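Local coordinates for protein esterase D (Lactobacillus rhamnosus, PDB 3E1G) that probably hydrolyses carboxylic esters as a serine hydrolase of the alpha/beta-hydrolase fold, at residues Pro15-Gly20 / Ala86-Lys91; Val25-Ala30 / Phe96-Ser101. All blocks are in the same frame, centred on the assembly; numbering follows the deposited sequence.

Contact 1: Pro15-Gly20 / Ala86-Lys91; sequences PFEYEG and AHMTAK
The carboxylate of E17 joins H87 by a hydrogen bond and K91 by a salt bridge, a surface network that ties the edge strand 16-18 of an alpha/beta-hydrolase sheet to the C-terminal part of helix 74-89 and the residues that follow. The backbones stay well apart, 10.0 Å between E17 CA and M88 CA, so long side chains span the gap. E17 leaves its strand with CG anti to the backbone N (chi1 -167°) and runs on extended, which carries its carboxylate to the helix.

In the hydrogen bond, H87 NE2 donates to E17 OE1 over 2.8 Å. It is nearly straight at 173°, with OE1 close to the ring plane. The carboxylate is turned 69° against that ring, and NE2 meets OE1 from above the carboxylate plane.

The charged contacts converge on K91, which comes at E17 from the opposite direction. Its NZ forms a salt bridge with E17 OE2, modelled at 2.3 Å, a separation too short to be taken literally. E19, bent at chi2, crosses the lysine at about a right angle; its OE1 adds a long salt bridge to K91 NZ, 3.7 Å away.

Packing completes the contact: Y53 of strand 51-54 touches E17 and M88, and its ring meets that of H87. The thioether of M88 borders the carboxylate, SD lying 3.7 Å from E17 OE2.

Contact 2: Val25-Ala30 / Phe96-Ser101; sequences VVLLHA and FVFGLS. With DEP (diethyl phosphonate), chain B.
V25 to L28 pair in register with F96 to G99 as parallel central strands, their axes 15° apart, and four backbone hydrogen bonds join them: V26 N to F96 O, F98 N to V26 O, L28 N to F98 O (each 2.9 Å) and L100 N to L28 O (3.0 Å).

On the V25, L27 and F98 face, V25 CG1 stands anti to its own N and meets the edge of the F98 ring, 3.7 Å from CD2. L27 CD2 reaches F98 CB at 3.9 Å. Helices 39-47 and 234-247 pack on this side. Across the sheet, V26 and V97 lie alongside each other, pointing the same way, against helix 74-89.

Beyond the strands, A30 CB packs on L100 CD1 at 3.6 Å, and H29 ND1 donates to A30 O. S101 follows in a strained backbone conformation (phi 48°, psi -110°), as in the GxSxG nucleophile elbow of these hydrolases. Its OG is covalently bonded to P of diethyl phosphonate at 1.6 Å. The phosphonate also accepts hydrogen bonds from the backbone N of Y31 and L102, consistent with an oxyanion hole. The covalent OG-P bond fits the predicted role of S101 as the nucleophile.

Contact 1 lies at the surface, its centre about 17 Å from that of the chain, whereas contact 2 is buried, its centre about 5 Å from the same point; the two centres are about 13 Å apart. M88 joins them directly: its CG packs 3.4 Å from V26 CG2, and its CE lies 3.7 Å from V25 N. Both contacts belong to one sheet and its helices, but only contact 2 carries the predicted nucleophile, S101, whose side chain is about 3 Å from that of H226 and about 7 Å from that of D195. Contact 1 is remote, with E17 CD 24.0 Å from S101 OG.

Contact 1: Pro15-Gly20 / Ala86-Lys91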
# COMPACT_ATOMS: atom_id res chain seq x y z
N PRO A 15 -7.64 -11.87 -4.49
CA PRO A 15 -8.23 -11.10 -3.38
C PRO A 15 -8.77 -12.02 -2.32
O PRO A 15 -9.37 -13.07 -2.65
CB PRO A 15 -9.41 -10.33 -4.05
CG PRO A 15 -9.65 -11.04 -5.37
CD PRO A 15 -8.32 -11.61 -5.78
N PHE A 16 -8.73 -11.58 -1.07
CA PHE A 16 -9.29 -12.37 0.02
C PHE A 16 -9.90 -11.49 1.10
O PHE A 16 -9.59 -10.31 1.21
CB PHE A 16 -8.25 -13.31 0.61
CG PHE A 16 -7.10 -12.61 1.29
CD1 PHE A 16 -5.97 -12.27 0.59
CD2 PHE A 16 -7.07 -12.48 2.67
CE1 PHE A 16 -4.86 -11.82 1.24
CE2 PHE A 16 -5.95 -12.11 3.30
CZ PHE A 16 -4.86 -11.71 2.59
N GLU A 17 -10.89 -12.07 1.81
CA GLU A 17 -11.60 -11.39 2.91
C GLU A 17 -11.69 -12.30 4.17
O GLU A 17 -12.00 -13.52 4.06
CB GLU A 17 -13.01 -11.01 2.47
CG GLU A 17 -13.70 -10.05 3.42
CD GLU A 17 -14.96 -9.40 2.83
OE1 GLU A 17 -15.35 -9.72 1.68
OE2 GLU A 17 -15.61 -8.70 3.57
N TYR A 18 -11.57 -11.68 5.35
CA TYR A 18 -11.91 -12.32 6.60
C TYR A 18 -13.08 -11.56 7.27
O TYR A 18 -13.07 -10.33 7.32
CB TYR A 18 -10.69 -12.31 7.56
CG TYR A 18 -9.41 -12.93 7.00
CD1 TYR A 18 -9.43 -14.07 6.21
CD2 TYR A 18 -8.17 -12.43 7.37
CE1 TYR A 18 -8.23 -14.68 5.79
CE2 TYR A 18 -7.02 -12.96 6.89
CZ TYR A 18 -7.04 -14.08 6.14
OH TYR A 18 -5.86 -14.53 5.62
N GLU A 19 -14.11 -12.30 7.73
CA GLU A 19 -15.27 -11.67 8.40
C GLU A 19 -14.86 -11.25 9.78
O GLU A 19 -14.02 -11.89 10.41
CB GLU A 19 -16.47 -12.65 8.50
CG GLU A 19 -16.97 -13.21 7.15
CD GLU A 19 -17.33 -12.12 6.14
OE1 GLU A 19 -17.94 -11.08 6.55
OE2 GLU A 19 -16.90 -12.23 4.97
N GLY A 20 -15.31 -10.05 10.19
CA GLY A 20 -15.27 -9.67 11.57
C GLY A 20 -16.65 -9.35 12.12
O GLY A 20 -17.67 -9.81 11.57
N ALA A 86 -15.68 1.05 -0.01
CA ALA A 86 -17.16 1.00 -0.00
C ALA A 86 -17.69 -0.39 0.45
O ALA A 86 -18.61 -0.48 1.29
CB ALA A 86 -17.73 1.36 -1.41
N HIS A 87 -17.09 -1.45 -0.08
CA HIS A 87 -17.39 -2.81 0.36
C HIS A 87 -17.38 -2.90 1.89
O HIS A 87 -18.29 -3.44 2.50
CB HIS A 87 -16.37 -3.79 -0.26
CG HIS A 87 -16.58 -5.23 0.13
ND1 HIS A 87 -17.67 -5.99 -0.31
CD2 HIS A 87 -15.79 -6.08 0.84
CE1 HIS A 87 -17.55 -7.23 0.16
NE2 HIS A 87 -16.39 -7.32 0.81
N MET A 88 -16.40 -2.29 2.51
CA MET A 88 -16.19 -2.53 3.91
C MET A 88 -17.02 -1.56 4.77
O MET A 88 -17.52 -1.93 5.86
CB MET A 88 -14.72 -2.46 4.25
CG MET A 88 -13.89 -3.67 3.62
SD MET A 88 -14.36 -5.26 4.34
CE MET A 88 -13.28 -5.28 5.76
N THR A 89 -17.26 -0.35 4.26
CA THR A 89 -17.96 0.64 5.03
C THR A 89 -19.48 0.32 5.06
O THR A 89 -20.16 0.69 5.99
CB THR A 89 -17.74 2.08 4.49
OG1 THR A 89 -18.19 2.17 3.16
CG2 THR A 89 -16.32 2.48 4.56
N ALA A 90 -19.96 -0.47 4.09
CA ALA A 90 -21.35 -0.93 4.10
C ALA A 90 -21.60 -1.94 5.19
O ALA A 90 -22.75 -2.20 5.55
CB ALA A 90 -21.74 -1.52 2.72
N LYS A 91 -20.52 -2.52 5.71
CA LYS A 91 -20.58 -3.78 6.49
C LYS A 91 -20.34 -3.51 7.96
O LYS A 91 -20.83 -4.24 8.80
CB LYS A 91 -19.49 -4.77 5.99
CG LYS A 91 -20.02 -5.91 5.20
CD LYS A 91 -18.93 -6.57 4.28
CE LYS A 91 -18.55 -7.95 4.77
NZ LYS A 91 -17.92 -8.76 3.70

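Contact 2: Val25-Ala30 / Phe96-Ser101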
# COMPACT_ATOMS: atom_id res chain seq x y z
N VAL A 25 -11.02 -3.78 8.21
CA VAL A 25 -9.74 -3.15 7.70
C VAL A 25 -9.47 -3.46 6.23
O VAL A 25 -9.62 -4.58 5.79
CB VAL A 25 -8.51 -3.61 8.53
CG1 VAL A 25 -7.26 -2.88 8.07
CG2 VAL A 25 -8.75 -3.39 10.05
N VAL A 26 -9.27 -2.40 5.43
CA VAL A 26 -8.89 -2.55 4.04
C VAL A 26 -7.35 -2.42 3.91
O VAL A 26 -6.76 -1.52 4.52
CB VAL A 26 -9.60 -1.46 3.13
CG1 VAL A 26 -8.97 -1.41 1.74
CG2 VAL A 26 -11.12 -1.75 3.02
N LEU A 27 -6.72 -3.45 3.31
CA LEU A 27 -5.23 -3.47 3.17
C LEU A 27 -4.86 -3.49 1.70
O LEU A 27 -5.47 -4.21 0.92
CB LEU A 27 -4.62 -4.71 3.89
CG LEU A 27 -4.83 -4.81 5.42
CD1 LEU A 27 -4.29 -6.22 5.95
CD2 LEU A 27 -4.16 -3.67 6.14
N LEU A 28 -4.16 -2.44 1.30
CA LEU A 28 -3.88 -2.20 -0.13
C LEU A 28 -2.43 -2.45 -0.40
O LEU A 28 -1.58 -1.86 0.22
CB LEU A 28 -4.25 -0.74 -0.54
CG LEU A 28 -5.74 -0.27 -0.30
CD1 LEU A 28 -5.91 1.20 -0.68
CD2 LEU A 28 -6.80 -1.17 -1.07
N HIS A 29 -2.16 -3.26 -1.41
CA HIS A 29 -0.86 -3.84 -1.58
C HIS A 29 0.07 -2.94 -2.47
O HIS A 29 -0.29 -1.83 -2.81
CB HIS A 29 -1.00 -5.27 -2.18
CG HIS A 29 -1.55 -5.31 -3.58
ND1 HIS A 29 -0.77 -4.99 -4.69
CD2 HIS A 29 -2.69 -5.85 -4.08
CE1 HIS A 29 -1.39 -5.39 -5.79
NE2 HIS A 29 -2.58 -5.85 -5.45
N ALA A 30 1.30 -3.38 -2.64
CA ALA A 30 2.36 -2.56 -3.29
C ALA A 30 2.39 -2.77 -4.79
O ALA A 30 1.74 -3.70 -5.33
CB ALA A 30 3.75 -2.89 -2.69
N PHE A 96 -10.93 0.90 8.96
CA PHE A 96 -9.60 1.47 8.79
C PHE A 96 -9.08 1.10 7.43
O PHE A 96 -9.47 0.07 6.84
CB PHE A 96 -8.65 0.92 9.87
CG PHE A 96 -9.04 1.30 11.28
CD1 PHE A 96 -8.35 2.32 11.97
CD2 PHE A 96 -10.15 0.76 11.86
CE1 PHE A 96 -8.70 2.66 13.27
CE2 PHE A 96 -10.47 1.08 13.17
CZ PHE A 96 -9.71 2.04 13.88
N VAL A 97 -8.21 1.94 6.90
CA VAL A 97 -7.62 1.72 5.58
C VAL A 97 -6.12 1.96 5.65
O VAL A 97 -5.68 3.05 5.97
CB VAL A 97 -8.21 2.70 4.50
CG1 VAL A 97 -7.67 2.32 3.08
CG2 VAL A 97 -9.73 2.68 4.51
N PHE A 98 -5.34 0.92 5.34
CA PHE A 98 -3.87 0.99 5.32
C PHE A 98 -3.34 0.48 3.97
O PHE A 98 -3.93 -0.38 3.34
CB PHE A 98 -3.29 0.13 6.46
CG PHE A 98 -3.80 0.51 7.85
CD1 PHE A 98 -3.24 1.56 8.54
CD2 PHE A 98 -4.73 -0.27 8.50
CE1 PHE A 98 -3.58 1.79 9.86
CE2 PHE A 98 -5.17 0.07 9.80
CZ PHE A 98 -4.60 1.07 10.45
N GLY A 99 -2.19 1.00 3.57
CA GLY A 99 -1.58 0.62 2.32
C GLY A 99 -0.06 0.61 2.37
O GLY A 99 0.56 1.38 3.09
N LEU A 100 0.52 -0.39 1.68
CA LEU A 100 2.00 -0.54 1.50
C LEU A 100 2.39 0.16 0.22
O LEU A 100 1.81 -0.12 -0.85
CB LEU A 100 2.32 -2.05 1.35
CG LEU A 100 3.66 -2.70 1.68
CD1 LEU A 100 3.86 -3.97 0.79
CD2 LEU A 100 4.80 -1.82 1.60
N SER A 101 3.36 1.06 0.32
CA SER A 101 3.93 1.74 -0.87
C SER A 101 2.82 2.29 -1.81
O SER A 101 2.09 3.16 -1.44
CB SER A 101 4.87 0.79 -1.59
OG SER A 101 5.78 1.49 -2.42
C1 DEP B . 5.45 3.42 -4.62
C2 DEP B . 5.11 4.11 -5.95
C3 DEP B . 7.29 -1.24 -4.25
C4 DEP B . 7.88 -1.53 -5.62
O1 DEP B . 6.03 2.13 -4.90
O2 DEP B . 7.21 0.18 -4.07
O3 DEP B . 4.57 0.00 -4.40
P DEP B . 5.79 0.91 -3.93